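Local coordinates for aminotransferase class I and II (Streptococcus suis 89/1591, PDB 3OP7), which probably transfers amino groups between amino acids and keto acids, using pyridoxal phosphate bound to a lysine as a Schiff base, at residues Leu281-Ala286 with Cys352-Leu357. Numbering follows the deposited sequence. Where two conformers were deposited one is given.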
ATOM      1  N   LEU A 281      -3.360  26.381 -11.323  1.00 35.07           N
ATOM      2  CA  LEU A 281      -1.896  26.524 -11.523  1.00 35.76           C
ATOM      3  C   LEU A 281      -1.446  27.867 -12.098  1.00 37.14           C
ATOM      4  O   LEU A 281      -0.550  28.523 -11.528  1.00 36.80           O
ATOM      5  CB  LEU A 281      -1.372  25.405 -12.425  1.00 33.36           C
ATOM      6  CG  LEU A 281      -1.251  24.052 -11.793  1.00 32.32           C
ATOM      7  CD1 LEU A 281      -0.986  23.050 -12.910  1.00 31.02           C
ATOM      8  CD2 LEU A 281      -0.094  24.105 -10.795  1.00 35.12           C
ATOM      9  N   GLU A 282      -2.024  28.302 -13.216  1.00 39.70           N
ATOM     10  CA  GLU A 282      -1.581  29.537 -13.860  1.00 42.19           C
ATOM     11  C   GLU A 282      -1.877  30.779 -13.015  1.00 42.74           C
ATOM     12  O   GLU A 282      -1.027  31.620 -12.835  1.00 44.80           O
ATOM     13  CB  GLU A 282      -2.220  29.692 -15.250  1.00 43.03           C
ATOM     14  CG  GLU A 282      -1.857  28.546 -16.199  1.00 41.78           C
ATOM     15  CD  GLU A 282      -2.453  28.704 -17.595  1.00 43.21           C
ATOM     16  OE1 GLU A 282      -3.362  29.530 -17.761  1.00 46.07           O
ATOM     17  OE2 GLU A 282      -2.009  27.995 -18.524  1.00 40.72           O
ATOM     18  N   GLU A 283      -3.072  30.855 -12.452  1.00 43.00           N
ATOM     19  CA  GLU A 283      -3.421  32.000 -11.608  1.00 44.03           C
ATOM     20  C   GLU A 283      -2.584  32.077 -10.324  1.00 42.40           C
ATOM     21  O   GLU A 283      -2.162  33.171  -9.919  1.00 42.94           O
ATOM     22  CB  GLU A 283      -4.915  31.958 -11.277  1.00 45.35           C
ATOM     23  CG  GLU A 283      -5.761  32.209 -12.512  1.00 48.37           C
ATOM     24  CD  GLU A 283      -7.258  32.131 -12.256  1.00 54.72           C
ATOM     25  OE1 GLU A 283      -7.693  32.367 -11.097  1.00 59.68           O
ATOM     26  OE2 GLU A 283      -8.000  31.844 -13.230  1.00 57.59           O
ATOM     27  N   ASN A 284      -2.356  30.926  -9.672  1.00 39.85           N
ATOM     28  CA  ASN A 284      -1.569  30.909  -8.440  1.00 39.15           C
ATOM     29  C   ASN A 284      -0.082  31.069  -8.719  1.00 39.84           C
ATOM     30  O   ASN A 284       0.623  31.805  -7.997  1.00 42.10           O
ATOM     31  CB  ASN A 284      -1.859  29.664  -7.616  1.00 37.29           C
ATOM     32  CG  ASN A 284      -3.211  29.696  -7.020  1.00 36.15           C
ATOM     33  OD1 ASN A 284      -4.065  30.452  -7.470  1.00 40.35           O
ATOM     34  ND2 ASN A 284      -3.431  28.899  -5.968  1.00 37.95           N
ATOM     35  N   LEU A 285       0.388  30.505  -9.827  1.00 38.69           N
ATOM     36  CA  LEU A 285       1.780  30.720 -10.214  1.00 38.80           C
ATOM     37  C   LEU A 285       2.031  32.197 -10.521  1.00 41.28           C
ATOM     38  O   LEU A 285       3.098  32.729 -10.163  1.00 43.08           O
ATOM     39  CB  LEU A 285       2.193  29.822 -11.374  1.00 37.11           C
ATOM     40  CG  LEU A 285       3.684  29.769 -11.719  1.00 38.23           C
ATOM     41  CD1 LEU A 285       4.593  29.653 -10.492  1.00 34.32           C
ATOM     42  CD2 LEU A 285       3.925  28.661 -12.677  1.00 33.79           C
ATOM     43  N   ALA A 286       1.085  32.877 -11.177  1.00 43.29           N
ATOM     44  CA  ALA A 286       1.273  34.321 -11.461  1.00 44.85           C
ATOM     45  C   ALA A 286       1.389  35.140 -10.168  1.00 45.92           C
ATOM     46  O   ALA A 286       2.140  36.092 -10.095  1.00 46.11           O
ATOM     47  CB  ALA A 286       0.159  34.888 -12.365  1.00 46.05           C
ATOM     48  N   CYS A 352      -2.751  25.572  -3.737  1.00 39.67           N
ATOM     49  CA  CYS A 352      -3.770  25.525  -2.705  1.00 40.45           C
ATOM     50  C   CYS A 352      -4.789  26.647  -2.971  1.00 42.47           C
ATOM     51  O   CYS A 352      -4.704  27.342  -4.000  1.00 42.56           O
ATOM     52  CB  CYS A 352      -3.104  25.735  -1.335  1.00 41.40           C
ATOM     53  SG  CYS A 352      -2.215  27.316  -1.171  1.00 44.09           S
ATOM     54  N   GLU A 353      -5.733  26.822  -2.037  1.00 43.68           N
ATOM     55  CA  GLU A 353      -6.715  27.896  -2.132  1.00 44.63           C
ATOM     56  C   GLU A 353      -5.967  29.217  -2.251  1.00 45.97           C
ATOM     57  O   GLU A 353      -5.045  29.530  -1.475  1.00 46.19           O
ATOM     58  CB  GLU A 353      -7.677  27.883  -0.932  1.00 45.42           C
ATOM     59  N   GLN A 354      -6.349  29.984  -3.258  1.00 46.59           N
ATOM     60  CA  GLN A 354      -5.643  31.192  -3.590  1.00 47.37           C
ATOM     61  C   GLN A 354      -5.543  32.152  -2.408  1.00 48.63           C
ATOM     62  O   GLN A 354      -4.543  32.879  -2.281  1.00 47.64           O
ATOM     63  CB  GLN A 354      -6.322  31.886  -4.774  1.00 48.93           C
ATOM     64  CG  GLN A 354      -5.491  32.957  -5.387  1.00 50.53           C
ATOM     65  CD  GLN A 354      -6.114  33.548  -6.651  1.00 53.38           C
ATOM     66  OE1 GLN A 354      -6.726  34.609  -6.600  1.00 54.00           O
ATOM     67  NE2 GLN A 354      -5.950  32.869  -7.783  1.00 52.66           N
ATOM     68  N   GLU A 355      -6.570  32.185  -1.557  1.00 48.72           N
ATOM     69  CA  GLU A 355      -6.634  33.077  -0.391  0.50 50.57           C
ATOM     70  C   GLU A 355      -5.562  32.746   0.640  1.00 49.79           C
ATOM     71  O   GLU A 355      -4.972  33.640   1.289  1.00 50.88           O
ATOM     72  CB  GLU A 355      -8.009  32.941   0.297  0.50 51.17           C
ATOM     73  CG  GLU A 355      -9.188  33.510  -0.504  0.50 53.28           C
ATOM     74  CD  GLU A 355      -9.982  32.429  -1.230  0.50 52.72           C
ATOM     75  OE1 GLU A 355      -9.370  31.491  -1.782  0.50 48.54           O
ATOM     76  OE2 GLU A 355     -11.230  32.533  -1.244  0.50 55.66           O
ATOM     77  N   THR A 356      -5.375  31.434   0.820  1.00 47.51           N
ATOM     78  CA  THR A 356      -4.407  30.886   1.774  1.00 46.41           C
ATOM     79  C   THR A 356      -2.981  31.165   1.263  1.00 45.69           C
ATOM     80  O   THR A 356      -2.128  31.571   2.062  1.00 45.64           O
ATOM     81  CB  THR A 356      -4.645  29.391   2.083  1.00 45.41           C
ATOM     82  OG1 THR A 356      -5.889  29.235   2.791  1.00 45.84           O
ATOM     83  CG2 THR A 356      -3.516  28.814   2.943  1.00 44.37           C
ATOM     84  N   LEU A 357      -2.765  31.026  -0.057  1.00 44.11           N
ATOM     85  CA  LEU A 357      -1.490  31.397  -0.694  1.00 43.89           C
ATOM     86  C   LEU A 357      -1.186  32.834  -0.403  1.00 45.37           C
ATOM     87  O   LEU A 357      -0.090  33.146   0.081  1.00 45.02           O
ATOM     88  CB  LEU A 357      -1.468  31.169  -2.219  1.00 42.59           C
ATOM     89  CG  LEU A 357      -0.155  31.543  -2.954  1.00 41.95           C
ATOM     90  CD1 LEU A 357       1.046  30.727  -2.404  1.00 38.14           C
ATOM     91  CD2 LEU A 357      -0.240  31.398  -4.503  1.00 36.40           C
TER
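N284, on the buried side of helix 270-294, offers both ends of its carboxamide to the N-terminal end of helix 354-368 and the residues just before it, and so illustrates how one amide can serve a main chain and a second side chain at once. Its OD1 accepts from NE2 of Q354 at 3.1 Å. The N-H...O angle is 166°, the donor arrives almost end-on to the carbonyl, and OD1 lies nearly in the plane of the Q354 amide, although the two amide planes themselves are steeply inclined to each other. Q354 reaches this position because its CG is anti to the backbone N (chi1 -166°) and its chain runs extended beyond, carrying NE2 back across to the neighbouring helix. The other end of the N284 amide is committed to main-chain carbonyls. Its stronger partner is the carbonyl of F350, just ahead of C352; the second, weaker bond runs from ND2 to O of C352, short at 2.8 Å but bent to 117°. The methyl CD2 of L357 packs beside them, 3.9 Å from CB of N284 and 3.6 Å from the backbone O of N284, while L357 and Q354 both also touch I287, one turn further along helix 270-294. At the more exposed margin, the extended side chain of E283 crosses that of Q354 at about a right angle, and CB of E283 lies 3.8 Å from NE2 of Q354. The contact thus joins the long helix to the start of the last helix, in the part of the chain that also contains the four-stranded antiparallel sheet. With F350 and C352 as acceptors and Q354 as donor, the hydrogen-bonding pattern identifies OD1 and ND2 of the buried N284 and holds its amide in one orientation.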